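PDB 2PO1: probable exosome complex exonuclease 2 from Pyrococcus abyssi, which probably serves as a non-catalytic subunit of the RNA-degrading archaeal exosome, helping to shape the active site of its partner Rrp41. Local coordinates for residues C[62-67]-C[157-162]; C[78-83]-C[124-129]; C[85-90]-C[141-146]. All blocks are in the same frame, centred on the assembly; numbering follows the deposited sequence.

All three contacts belong to the RNase PH domain and reach its mixed sheet. Interactions 1 and 3 have centres about 9 Å apart and are joined through neighbouring strands: Leu63 O and His144 N, 2.7 Å apart, probably hydrogen-bond, and Val64 packs on Ile141. Interaction 2 lies at the N-terminal start of strand 82-89, its centre about 22 Å from that of interaction 3, yet Met83 CG reaches Ile141 CD1 at 3.9 Å. Strand 82-89, outermost in the sheet of this chain, touches bound RNA at two points: Glu88 of interaction 3 meets an adenine and Met83 O of interaction 2 weakly bonds a sugar. The nearest atom of interaction 1 stays about 8 Å from nucleic acid.

Interaction 1. Residues C[62-67]-C[157-162]; sequences VLVGIK and GIAAIA
The helix layer and the sheet layer of the two-layer alpha/beta RNase PH fold meet here, where Val62 of strand 60-71 packs on Ala159 of helix 152-166 and Val64 on both Ala159 and Ala160. The methyl of Ala159 rests between the two valines, with its CB 3.6 Å from Val62 CG2 and 3.4 Å from Val64 CG2, the latter tighter than ordinary van der Waals contact. Val64 straddles the helix surface: CG1, anti to the backbone N (chi1 171°), lies 3.9 Å from Ala160 CA, while CG2 takes the Ala159 methyl. Ile66 CD1 only approaches Ala160 O, at 4.4 Å, and Ile66 packs on Ala163 and Leu164 farther along the helix. The small Ala159 methyl lets the helix lie close, the segment axes approaching to 7.6 Å at an angle of 28°. Beta-branched valine suits the strand, offering two methyls close to the backbone. With an alanine in place of Val64, both methyls that meet Ala159 and Ala160 would be gone, which would probably open a gap between strand and helix and leave Ile141 and Val143 less well covered. Such packing of an alanine-rich helix onto one sheet face is typical of the RNase PH fold.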
ATOM      1  N   VAL C  62     -26.245  -9.896  -1.740  1.00 19.14           N
ATOM      2  CA  VAL C  62     -25.387  -8.764  -1.597  1.00 17.32           C
ATOM      3  C   VAL C  62     -26.094  -7.699  -0.770  1.00 17.27           C
ATOM      4  O   VAL C  62     -27.304  -7.541  -0.863  1.00 17.09           O
ATOM      5  CB  VAL C  62     -24.928  -8.219  -2.953  1.00 18.19           C
ATOM      6  CG1 VAL C  62     -24.952  -9.261  -4.045  1.00 19.01           C
ATOM      7  CG2 VAL C  62     -25.636  -7.036  -3.287  1.00 20.57           C
ATOM      8  N   LEU C  63     -25.356  -7.047   0.116  1.00 16.58           N
ATOM      9  CA  LEU C  63     -25.909  -5.977   0.920  1.00 15.65           C
ATOM     10  C   LEU C  63     -25.326  -4.728   0.419  1.00 17.20           C
ATOM     11  O   LEU C  63     -24.062  -4.619   0.291  1.00 17.16           O
ATOM     12  CB  LEU C  63     -25.315  -6.064   2.318  1.00 18.00           C
ATOM     13  CG  LEU C  63     -26.156  -5.871   3.555  1.00 18.37           C
ATOM     14  CD1 LEU C  63     -25.266  -5.711   4.852  1.00 16.40           C
ATOM     15  CD2 LEU C  63     -27.379  -4.866   3.423  1.00 20.95           C
ATOM     16  N   VAL C  64     -26.161  -3.716   0.262  1.00 17.46           N
ATOM     17  CA  VAL C  64     -25.627  -2.403  -0.053  1.00 17.23           C
ATOM     18  C   VAL C  64     -26.087  -1.452   0.986  1.00 17.91           C
ATOM     19  O   VAL C  64     -27.267  -1.480   1.431  1.00 18.79           O
ATOM     20  CB  VAL C  64     -26.123  -1.895  -1.463  1.00 18.34           C
ATOM     21  CG1 VAL C  64     -25.747  -0.403  -1.705  1.00 15.86           C
ATOM     22  CG2 VAL C  64     -25.533  -2.740  -2.461  1.00 11.79           C
ATOM     23  N   GLY C  65     -25.149  -0.639   1.437  1.00 17.97           N
ATOM     24  CA  GLY C  65     -25.476   0.404   2.418  1.00 18.08           C
ATOM     25  C   GLY C  65     -25.216   1.735   1.748  1.00 19.51           C
ATOM     26  O   GLY C  65     -24.281   1.848   0.946  1.00 18.75           O
ATOM     27  N   ILE C  66     -26.075   2.726   2.025  1.00 20.32           N
ATOM     28  CA  ILE C  66     -25.874   4.086   1.541  1.00 20.28           C
ATOM     29  C   ILE C  66     -25.563   4.909   2.726  1.00 21.05           C
ATOM     30  O   ILE C  66     -26.277   4.862   3.711  1.00 21.92           O
ATOM     31  CB  ILE C  66     -27.151   4.670   0.863  1.00 21.15           C
ATOM     32  CG1 ILE C  66     -27.630   3.763  -0.284  1.00 20.20           C
ATOM     33  CG2 ILE C  66     -26.913   6.100   0.436  1.00 22.14           C
ATOM     34  CD1 ILE C  66     -26.711   3.620  -1.489  1.00 15.90           C
ATOM     35  N   LYS C  67     -24.424   5.582   2.699  1.00 20.00           N
ATOM     36  CA  LYS C  67     -24.138   6.543   3.746  1.00 21.75           C
ATOM     37  C   LYS C  67     -23.835   7.818   3.063  1.00 21.34           C
ATOM     38  O   LYS C  67     -23.096   7.814   2.088  1.00 20.12           O
ATOM     39  CB  LYS C  67     -22.853   6.185   4.494  1.00 20.66           C
ATOM     40  CG  LYS C  67     -22.807   4.840   5.078  1.00 22.76           C
ATOM     41  CD  LYS C  67     -23.622   4.848   6.305  1.00 20.50           C
ATOM     42  CE  LYS C  67     -22.738   5.397   7.410  1.00 23.93           C
ATOM     43  NZ  LYS C  67     -23.590   5.467   8.574  1.00 24.28           N
ATOM     44  N   GLY C 157     -26.331  -4.235  -8.700  1.00 18.03           N
ATOM     45  CA  GLY C 157     -27.039  -3.069  -9.201  1.00 17.37           C
ATOM     46  C   GLY C 157     -28.454  -2.947  -8.635  1.00 18.61           C
ATOM     47  O   GLY C 157     -28.951  -1.847  -8.393  1.00 18.40           O
ATOM     48  N   ILE C 158     -29.114  -4.079  -8.475  1.00 19.04           N
ATOM     49  CA  ILE C 158     -30.481  -4.114  -7.909  1.00 20.22           C
ATOM     50  C   ILE C 158     -30.389  -3.598  -6.500  1.00 19.51           C
ATOM     51  O   ILE C 158     -31.071  -2.652  -6.129  1.00 21.11           O
ATOM     52  CB  ILE C 158     -31.033  -5.504  -7.895  1.00 19.98           C
ATOM     53  CG1 ILE C 158     -31.404  -5.908  -9.312  1.00 21.77           C
ATOM     54  CG2 ILE C 158     -32.308  -5.616  -7.066  1.00 20.84           C
ATOM     55  CD1 ILE C 158     -31.534  -7.414  -9.446  1.00 21.36           C
ATOM     56  N   ALA C 159     -29.487  -4.173  -5.722  1.00 19.14           N
ATOM     57  CA  ALA C 159     -29.278  -3.699  -4.342  1.00 18.69           C
ATOM     58  C   ALA C 159     -28.931  -2.221  -4.291  1.00 18.38           C
ATOM     59  O   ALA C 159     -29.372  -1.541  -3.387  1.00 16.91           O
ATOM     60  CB  ALA C 159     -28.208  -4.500  -3.663  1.00 16.80           C
ATOM     61  N   ALA C 160     -28.134  -1.731  -5.257  1.00 19.40           N
ATOM     62  CA  ALA C 160     -27.597  -0.354  -5.187  1.00 18.74           C
ATOM     63  C   ALA C 160     -28.748   0.592  -5.410  1.00 19.17           C
ATOM     64  O   ALA C 160     -28.987   1.498  -4.614  1.00 20.64           O
ATOM     65  CB  ALA C 160     -26.469  -0.110  -6.202  1.00 18.81           C
ATOM     66  N   ILE C 161     -29.538   0.345  -6.447  1.00 18.43           N
ATOM     67  CA  ILE C 161     -30.600   1.264  -6.714  1.00 17.84           C
ATOM     68  C   ILE C 161     -31.706   1.112  -5.665  1.00 19.05           C
ATOM     69  O   ILE C 161     -32.389   2.096  -5.312  1.00 18.39           O
ATOM     70  CB  ILE C 161     -31.148   1.166  -8.176  1.00 18.63           C
ATOM     71  CG1 ILE C 161     -32.043   2.382  -8.478  1.00 17.48           C
ATOM     72  CG2 ILE C 161     -31.837  -0.124  -8.403  1.00 18.06           C
ATOM     73  CD1 ILE C 161     -31.148   3.684  -8.610  1.00 15.48           C
ATOM     74  N   ALA C 162     -31.897  -0.098  -5.166  1.00 18.37           N
ATOM     75  CA  ALA C 162     -32.935  -0.263  -4.146  1.00 20.03           C
ATOM     76  C   ALA C 162     -32.490   0.451  -2.877  1.00 19.63           C
ATOM     77  O   ALA C 162     -33.302   1.023  -2.161  1.00 21.02           O
ATOM     78  CB  ALA C 162     -33.240  -1.764  -3.887  1.00 20.02           C
TER

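Interaction 2. Residues C[78-83]-C[124-129]; sequences PNMGVM and NLEKMV
Two connecting segments meet at one end of the RNase PH sheet, where Gly81, at the entry to strand 82-89, hydrogen-bonds to the short 3-10 turn at Leu125. Gly81 N meets Leu125 O straight at the hydrogen (179°) but tilted 32° from the carbonyl plane, and the modelled 2.5 Å is doubtfully short. Met80 CA also lies against Leu125 O, at 3.3 Å, in a CA-H...O contact. Glycine suits this place, since a CB on Gly81 would come within about 2.4 Å of Met128 CB. The Leu125 side chain forks against residues 80-83, CD1 meeting Met80 CE at 3.7 Å and CD2 meeting Met83 CB at 3.8 Å. Flexible Met80, bent at chi3 (59°), curls its methyl back onto the leucine. Met128 likewise bends, its CE lying 3.5 Å from Val82 N. A water donates to both Asn79 O and Glu126 O, linking the two backbones. Asn124 shapes the turn: its OD1 accepts from Glu126 N at 3.2 Å, forming an Asx turn. Met83 O also makes a weak hydrogen bond to an RNA sugar. The pairing sets the loop after helix 104-118 against the start of strand 82-89, within the left-handed beta-alpha-beta crossover of the S5-like fold.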
ATOM      1  N   PRO C  78     -18.783  22.002  -9.368  1.00 45.31           N
ATOM      2  CA  PRO C  78     -19.177  22.613  -8.112  1.00 44.03           C
ATOM      3  C   PRO C  78     -20.706  22.549  -7.968  1.00 42.08           C
ATOM      4  O   PRO C  78     -21.250  22.820  -6.906  1.00 41.59           O
ATOM      5  CB  PRO C  78     -18.685  24.049  -8.267  1.00 46.64           C
ATOM      6  CG  PRO C  78     -18.752  24.318  -9.712  1.00 47.94           C
ATOM      7  CD  PRO C  78     -18.462  23.015 -10.391  1.00 46.95           C
ATOM      8  N   ASN C  79     -21.360  22.123  -9.048  1.00 40.18           N
ATOM      9  CA  ASN C  79     -22.817  22.059  -9.038  0.50 39.45           C
ATOM     10  C   ASN C  79     -23.377  20.660  -8.951  1.00 38.01           C
ATOM     11  O   ASN C  79     -24.551  20.422  -9.201  1.00 37.94           O
ATOM     12  CB  ASN C  79     -23.385  22.798 -10.235  0.50 40.84           C
ATOM     13  CG  ASN C  79     -23.249  24.269 -10.086  0.50 39.71           C
ATOM     14  OD1 ASN C  79     -23.738  24.836  -9.119  0.50 36.37           O
ATOM     15  ND2 ASN C  79     -22.544  24.895 -11.010  0.50 40.47           N
ATOM     16  N   MET C  80     -22.548  19.740  -8.509  1.00 36.79           N
ATOM     17  CA  MET C  80     -22.972  18.360  -8.402  1.00 35.39           C
ATOM     18  C   MET C  80     -22.576  17.779  -7.083  1.00 31.19           C
ATOM     19  O   MET C  80     -21.488  18.017  -6.591  1.00 30.08           O
ATOM     20  CB  MET C  80     -22.379  17.566  -9.541  1.00 34.51           C
ATOM     21  CG  MET C  80     -23.150  17.706 -10.841  1.00 38.42           C
ATOM     22  SD  MET C  80     -22.032  17.188 -12.175  1.00 43.18           S
ATOM     23  CE  MET C  80     -21.573  15.514 -11.791  1.00 40.99           C
ATOM     24  N   GLY C  81     -23.498  17.061  -6.476  1.00 28.47           N
ATOM     25  CA  GLY C  81     -23.152  16.282  -5.329  1.00 26.90           C
ATOM     26  C   GLY C  81     -22.226  15.151  -5.752  1.00 24.84           C
ATOM     27  O   GLY C  81     -21.825  15.037  -6.921  1.00 25.46           O
ATOM     28  N   VAL C  82     -21.853  14.331  -4.792  1.00 24.07           N
ATOM     29  CA  VAL C  82     -20.831  13.333  -5.037  1.00 22.13           C
ATOM     30  C   VAL C  82     -21.430  11.962  -4.858  1.00 21.75           C
ATOM     31  O   VAL C  82     -22.200  11.681  -3.895  1.00 20.57           O
ATOM     32  CB  VAL C  82     -19.512  13.548  -4.157  1.00 22.57           C
ATOM     33  CG1 VAL C  82     -18.574  12.323  -4.255  1.00 21.79           C
ATOM     34  CG2 VAL C  82     -18.776  14.781  -4.577  1.00 23.28           C
ATOM     35  N   MET C  83     -21.097  11.083  -5.798  1.00 19.91           N
ATOM     36  CA  MET C  83     -21.464   9.712  -5.596  1.00 20.59           C
ATOM     37  C   MET C  83     -20.267   8.834  -5.867  1.00 19.90           C
ATOM     38  O   MET C  83     -19.527   8.970  -6.887  1.00 20.78           O
ATOM     39  CB  MET C  83     -22.636   9.352  -6.527  1.00 20.22           C
ATOM     40  CG  MET C  83     -23.165   7.937  -6.338  1.00 20.54           C
ATOM     41  SD  MET C  83     -24.279   7.589  -7.737  1.00 21.12           S
ATOM     42  CE  MET C  83     -23.218   6.640  -8.823  1.00 23.34           C
ATOM     43  N   ASN C 124     -29.725  12.028  -8.980  1.00 23.89           N
ATOM     44  CA  ASN C 124     -29.494  13.311  -9.575  1.00 25.09           C
ATOM     45  C   ASN C 124     -28.542  14.171  -8.721  1.00 25.26           C
ATOM     46  O   ASN C 124     -28.961  14.776  -7.738  1.00 26.70           O
ATOM     47  CB  ASN C 124     -30.825  13.992  -9.767  1.00 27.08           C
ATOM     48  CG  ASN C 124     -30.723  15.141 -10.656  1.00 27.43           C
ATOM     49  OD1 ASN C 124     -29.658  15.736 -10.778  1.00 30.15           O
ATOM     50  ND2 ASN C 124     -31.804  15.450 -11.344  1.00 28.23           N
ATOM     51  N   LEU C 125     -27.271  14.247  -9.115  1.00 24.21           N
ATOM     52  CA  LEU C 125     -26.244  14.897  -8.334  1.00 25.12           C
ATOM     53  C   LEU C 125     -26.421  16.383  -8.252  1.00 27.37           C
ATOM     54  O   LEU C 125     -25.863  17.051  -7.363  1.00 27.36           O
ATOM     55  CB  LEU C 125     -24.838  14.606  -8.911  1.00 24.41           C
ATOM     56  CG  LEU C 125     -24.468  13.139  -9.057  1.00 22.83           C
ATOM     57  CD1 LEU C 125     -23.059  13.014  -9.548  1.00 25.14           C
ATOM     58  CD2 LEU C 125     -24.649  12.360  -7.745  1.00 18.80           C
ATOM     59  N   GLU C 126     -27.170  16.912  -9.206  1.00 29.10           N
ATOM     60  CA  GLU C 126     -27.464  18.341  -9.261  1.00 32.27           C
ATOM     61  C   GLU C 126     -28.426  18.747  -8.156  1.00 32.33           C
ATOM     62  O   GLU C 126     -28.492  19.898  -7.769  1.00 36.43           O
ATOM     63  CB  GLU C 126     -28.030  18.665 -10.626  1.00 33.38           C
ATOM     64  CG  GLU C 126     -26.950  18.855 -11.649  1.00 39.23           C
ATOM     65  CD  GLU C 126     -27.230  18.104 -12.911  1.00 46.86           C
ATOM     66  OE1 GLU C 126     -27.743  18.727 -13.886  1.00 49.98           O
ATOM     67  OE2 GLU C 126     -26.965  16.882 -12.907  1.00 50.85           O
ATOM     68  N   LYS C 127     -29.162  17.792  -7.637  1.00 30.95           N
ATOM     69  CA  LYS C 127     -30.115  18.034  -6.587  1.00 31.23           C
ATOM     70  C   LYS C 127     -29.494  17.678  -5.245  1.00 30.47           C
ATOM     71  O   LYS C 127     -30.191  17.347  -4.283  1.00 31.69           O
ATOM     72  CB  LYS C 127     -31.386  17.233  -6.855  1.00 30.08           C
ATOM     73  CG  LYS C 127     -32.059  17.659  -8.134  1.00 31.52           C
ATOM     74  CD  LYS C 127     -33.416  17.025  -8.333  1.00 30.37           C
ATOM     75  CE  LYS C 127     -34.163  17.677  -9.535  1.00 33.15           C
ATOM     76  NZ  LYS C 127     -35.499  17.056  -9.633  1.00 33.56           N
ATOM     77  N   MET C 128     -28.170  17.736  -5.185  1.00 29.82           N
ATOM     78  CA  MET C 128     -27.441  17.312  -3.990  1.00 28.93           C
ATOM     79  C   MET C 128     -26.449  18.381  -3.597  1.00 30.38           C
ATOM     80  O   MET C 128     -25.520  18.145  -2.813  1.00 30.55           O
ATOM     81  CB  MET C 128     -26.723  15.979  -4.248  1.00 27.64           C
ATOM     82  CG  MET C 128     -27.627  14.812  -4.101  1.00 21.84           C
ATOM     83  SD  MET C 128     -26.858  13.273  -4.563  1.00 26.35           S
ATOM     84  CE  MET C 128     -25.163  13.554  -4.117  1.00 19.03           C
ATOM     85  N   VAL C 129     -26.689  19.579  -4.113  1.00 31.34           N
ATOM     86  CA  VAL C 129     -25.851  20.727  -3.831  1.00 33.04           C
ATOM     87  C   VAL C 129     -26.442  21.527  -2.687  1.00 34.41           C
ATOM     88  O   VAL C 129     -27.647  21.756  -2.650  1.00 35.40           O
ATOM     89  CB  VAL C 129     -25.711  21.624  -5.071  1.00 33.79           C
ATOM     90  CG1 VAL C 129     -24.988  22.879  -4.721  1.00 34.59           C
ATOM     91  CG2 VAL C 129     -24.968  20.871  -6.137  1.00 33.15           C
TER
HETATM   92  O   HOH W   1     -26.723  21.780  -9.048  1.00 34.30           O

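Interaction 3. Residues C[85-90]-C[141-146]; sequences TNVELV and IDVHVL. With nucleotides of chain A.
Strands 85-89 and 141-146 are held by four backbone hydrogen bonds in parallel register: Asn86 N to Ile141 O, Val143 N to Asn86 O, Glu88 N to Val143 O and Val145 N to Glu88 O. Among the shortest is Glu88 N to Val143 O, at 2.7 Å. The bond from Asn86 N to Ile141 O measures 2.9 Å.

Apolar packing covers the face carrying Val87, Val143 and Val145. Val87 CG2 sits beside Val143 CB at 3.7 Å, and Leu89 CD1 meets Val145 CG2 at the same distance. Branched residues suit this face because helices 104-118 and 152-166 pack on it. Helix 104-118 links the two strands, completing the left-handed beta-alpha-beta crossover characteristic of the S5-like fold to which RNase PH domains belong.

One CH-pi contact closes the strand end: Val90 CG1 stands over the His144 ring centre, 3.5 Å from the centroid and 13° off its normal. Val90 CG2 lies 3.3 Å from Val145 O, a buried carbonyl without a polar partner.

Polar side chains occupy the other face. Glu88, bent at chi2 (-67°), carries its carboxylate away from the neighbouring strand toward A4 of the RNA, chain A. Its OE2 accepts from A4 N6 at 3.2 Å over a bent 136° angle. Asp142 OD2 forms a salt bridge with a basic side chain of another protein's chain, and His144 NE2 bonds an acidic side chain of that same chain. On the helix-covered face Thr85 OG1 bonds Asp114.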
ATOM      1  N   THR C  85     -18.994   4.574  -5.609  1.00 16.19           N
ATOM      2  CA  THR C  85     -19.424   3.200  -5.526  1.00 15.37           C
ATOM      3  C   THR C  85     -18.253   2.335  -5.273  1.00 15.55           C
ATOM      4  O   THR C  85     -17.201   2.461  -5.947  1.00 14.48           O
ATOM      5  CB  THR C  85     -20.100   2.835  -6.868  1.00 17.16           C
ATOM      6  OG1 THR C  85     -21.073   3.836  -7.139  1.00 17.70           O
ATOM      7  CG2 THR C  85     -20.780   1.489  -6.811  1.00 16.98           C
ATOM      8  N   ASN C  86     -18.364   1.539  -4.211  1.00 15.09           N
ATOM      9  CA  ASN C  86     -17.336   0.586  -3.868  1.00 15.78           C
ATOM     10  C   ASN C  86     -17.952  -0.736  -3.670  1.00 14.27           C
ATOM     11  O   ASN C  86     -19.011  -0.854  -3.031  1.00 17.03           O
ATOM     12  CB  ASN C  86     -16.545   0.969  -2.598  1.00 15.90           C
ATOM     13  CG  ASN C  86     -15.360   0.076  -2.378  1.00 19.46           C
ATOM     14  OD1 ASN C  86     -15.295  -0.692  -1.386  1.00 25.15           O
ATOM     15  ND2 ASN C  86     -14.367   0.194  -3.248  1.00 22.44           N
ATOM     16  N   VAL C  87     -17.293  -1.775  -4.216  1.00 15.22           N
ATOM     17  CA  VAL C  87     -17.761  -3.160  -4.017  1.00 11.91           C
ATOM     18  C   VAL C  87     -16.648  -3.864  -3.256  1.00 15.30           C
ATOM     19  O   VAL C  87     -15.498  -3.864  -3.693  1.00 12.67           O
ATOM     20  CB  VAL C  87     -17.916  -3.812  -5.351  1.00 13.69           C
ATOM     21  CG1 VAL C  87     -18.071  -5.326  -5.191  1.00  9.53           C
ATOM     22  CG2 VAL C  87     -19.139  -3.199  -6.085  1.00  8.68           C
ATOM     23  N   GLU C  88     -17.008  -4.410  -2.110  1.00 15.21           N
ATOM     24  CA  GLU C  88     -16.212  -5.316  -1.360  1.00 17.06           C
ATOM     25  C   GLU C  88     -16.672  -6.747  -1.623  1.00 16.96           C
ATOM     26  O   GLU C  88     -17.832  -7.156  -1.361  1.00 16.76           O
ATOM     27  CB  GLU C  88     -16.326  -4.992   0.109  1.00 18.19           C
ATOM     28  CG  GLU C  88     -15.819  -3.588   0.466  1.00 21.37           C
ATOM     29  CD  GLU C  88     -14.315  -3.466   0.269  1.00 26.79           C
ATOM     30  OE1 GLU C  88     -13.850  -2.603  -0.500  1.00 31.14           O
ATOM     31  OE2 GLU C  88     -13.605  -4.288   0.833  1.00 28.85           O
ATOM     32  N   LEU C  89     -15.759  -7.482  -2.226  1.00 17.34           N
ATOM     33  CA  LEU C  89     -15.913  -8.935  -2.475  1.00 17.79           C
ATOM     34  C   LEU C  89     -15.307  -9.551  -1.225  1.00 18.22           C
ATOM     35  O   LEU C  89     -14.142  -9.916  -1.208  1.00 17.67           O
ATOM     36  CB  LEU C  89     -15.113  -9.290  -3.726  1.00 16.68           C
ATOM     37  CG  LEU C  89     -15.939  -9.341  -5.016  1.00 17.77           C
ATOM     38  CD1 LEU C  89     -17.294  -8.646  -5.074  1.00 14.65           C
ATOM     39  CD2 LEU C  89     -15.148  -9.150  -6.300  1.00 18.28           C
ATOM     40  N   VAL C  90     -16.116  -9.663  -0.166  1.00 18.44           N
ATOM     41  CA  VAL C  90     -15.554  -9.991   1.111  1.00 21.42           C
ATOM     42  C   VAL C  90     -15.247 -11.474   1.078  1.00 21.31           C
ATOM     43  O   VAL C  90     -15.972 -12.241   0.413  1.00 18.92           O
ATOM     44  CB  VAL C  90     -16.421  -9.495   2.338  1.00 23.21           C
ATOM     45  CG1 VAL C  90     -16.990  -8.035   2.068  1.00 26.70           C
ATOM     46  CG2 VAL C  90     -17.564 -10.369   2.583  1.00 22.85           C
ATOM     47  N   ILE C 141     -22.042   4.529  -1.982  1.00 14.93           N
ATOM     48  CA  ILE C 141     -22.742   3.329  -2.266  1.00 16.52           C
ATOM     49  C   ILE C 141     -21.741   2.234  -1.912  1.00 15.32           C
ATOM     50  O   ILE C 141     -20.733   2.055  -2.597  1.00 14.87           O
ATOM     51  CB  ILE C 141     -23.153   3.193  -3.706  1.00 15.72           C
ATOM     52  CG1 ILE C 141     -23.941   4.424  -4.135  1.00 15.56           C
ATOM     53  CG2 ILE C 141     -23.918   1.883  -3.873  1.00 16.38           C
ATOM     54  CD1 ILE C 141     -24.403   4.359  -5.555  1.00 12.86           C
ATOM     55  N   ASP C 142     -21.974   1.588  -0.775  1.00 14.66           N
ATOM     56  CA  ASP C 142     -20.994   0.622  -0.308  1.00 14.30           C
ATOM     57  C   ASP C 142     -21.631  -0.754  -0.455  1.00 14.31           C
ATOM     58  O   ASP C 142     -22.712  -1.061   0.138  1.00 15.54           O
ATOM     59  CB  ASP C 142     -20.521   0.909   1.107  1.00 16.75           C
ATOM     60  CG  ASP C 142     -19.559   2.029   1.166  1.00 15.17           C
ATOM     61  OD1 ASP C 142     -19.868   3.021   1.866  1.00 17.18           O
ATOM     62  OD2 ASP C 142     -18.527   1.997   0.450  1.00 17.24           O
ATOM     63  N   VAL C 143     -20.986  -1.572  -1.274  1.00 14.00           N
ATOM     64  CA  VAL C 143     -21.584  -2.844  -1.693  1.00 14.08           C
ATOM     65  C   VAL C 143     -20.745  -3.879  -1.001  1.00 14.43           C
ATOM     66  O   VAL C 143     -19.504  -3.930  -1.220  1.00 12.86           O
ATOM     67  CB  VAL C 143     -21.451  -3.147  -3.172  1.00 15.00           C
ATOM     68  CG1 VAL C 143     -22.040  -4.567  -3.442  1.00 13.05           C
ATOM     69  CG2 VAL C 143     -22.100  -2.029  -4.058  1.00 11.34           C
ATOM     70  N   HIS C 144     -21.410  -4.640  -0.132  1.00 14.03           N
ATOM     71  CA  HIS C 144     -20.828  -5.717   0.580  1.00 14.53           C
ATOM     72  C   HIS C 144     -21.395  -7.024   0.018  1.00 16.99           C
ATOM     73  O   HIS C 144     -22.563  -7.420   0.321  1.00 16.12           O
ATOM     74  CB  HIS C 144     -21.203  -5.578   2.057  1.00 14.38           C
ATOM     75  CG  HIS C 144     -20.049  -5.733   2.979  1.00 13.79           C
ATOM     76  ND1 HIS C 144     -18.949  -4.914   2.917  1.00 15.89           N
ATOM     77  CD2 HIS C 144     -19.857  -6.546   4.048  1.00 14.27           C
ATOM     78  CE1 HIS C 144     -18.087  -5.273   3.851  1.00 17.88           C
ATOM     79  NE2 HIS C 144     -18.640  -6.222   4.580  1.00 17.87           N
ATOM     80  N   VAL C 145     -20.604  -7.708  -0.809  1.00 16.45           N
ATOM     81  CA  VAL C 145     -21.130  -8.965  -1.423  1.00 16.00           C
ATOM     82  C   VAL C 145     -20.999 -10.001  -0.298  1.00 16.28           C
ATOM     83  O   VAL C 145     -19.916 -10.129   0.250  1.00 16.31           O
ATOM     84  CB  VAL C 145     -20.385  -9.349  -2.707  1.00 15.30           C
ATOM     85  CG1 VAL C 145     -20.694 -10.813  -3.109  1.00 13.16           C
ATOM     86  CG2 VAL C 145     -20.764  -8.389  -3.819  1.00 12.15           C
ATOM     87  N   LEU C 146     -22.113 -10.636   0.102  1.00 15.50           N
ATOM     88  CA  LEU C 146     -22.115 -11.568   1.236  1.00 17.00           C
ATOM     89  C   LEU C 146     -22.068 -13.041   0.824  1.00 17.65           C
ATOM     90  O   LEU C 146     -21.670 -13.852   1.615  1.00 18.75           O
ATOM     91  CB  LEU C 146     -23.339 -11.390   2.126  1.00 17.15           C
ATOM     92  CG  LEU C 146     -23.584 -10.010   2.706  1.00 16.43           C
ATOM     93  CD1 LEU C 146     -24.898 -10.048   3.410  1.00 18.79           C
ATOM     94  CD2 LEU C 146     -22.399  -9.595   3.635  1.00 15.19           C
TER
ATOM     95  P     A A   4      -3.341  -4.914   3.373  1.00124.25           P
ATOM     96  OP1   A A   4      -2.456  -5.784   4.185  1.00133.23           O
ATOM     97  OP2   A A   4      -3.158  -4.852   1.893  1.00114.41           O
ATOM     98  O5'   A A   4      -3.143  -3.415   3.945  1.00127.28           O
ATOM     99  C5'   A A   4      -4.156  -2.387   3.892  1.00121.39           C
ATOM    100  C4'   A A   4      -4.132  -1.580   2.595  1.00110.45           C
ATOM    101  O4'   A A   4      -4.590  -2.373   1.452  1.00100.11           O
ATOM    102  C3'   A A   4      -4.983  -0.308   2.636  1.00108.58           C
ATOM    103  O3'   A A   4      -4.144   0.855   2.554  1.00111.66           O
ATOM    104  C2'   A A   4      -5.921  -0.423   1.421  1.00 97.72           C
ATOM    105  O2'   A A   4      -5.526   0.456   0.377  1.00 94.00           O
ATOM    106  C1'   A A   4      -5.857  -1.906   0.995  1.00 91.32           C
ATOM    107  N9    A A   4      -6.947  -2.785   1.520  1.00 90.94           N
ATOM    108  C8    A A   4      -6.832  -3.845   2.494  1.00 96.67           C
ATOM    109  N7    A A   4      -7.944  -4.474   2.815  1.00 96.31           N
ATOM    110  C5    A A   4      -8.882  -3.780   1.979  1.00 90.57           C
ATOM    111  C6    A A   4     -10.275  -3.958   1.817  1.00 89.00           C
ATOM    112  N6    A A   4     -10.923  -4.928   2.532  1.00 93.05           N
ATOM    113  N1    A A   4     -10.929  -3.107   0.881  1.00 83.56           N
ATOM    114  C2    A A   4     -10.253  -2.142   0.184  1.00 78.30           C
ATOM    115  N3    A A   4      -8.948  -1.871   0.257  1.00 78.22           N
ATOM    116  C4    A A   4      -8.306  -2.737   1.177  1.00 85.50           C
TER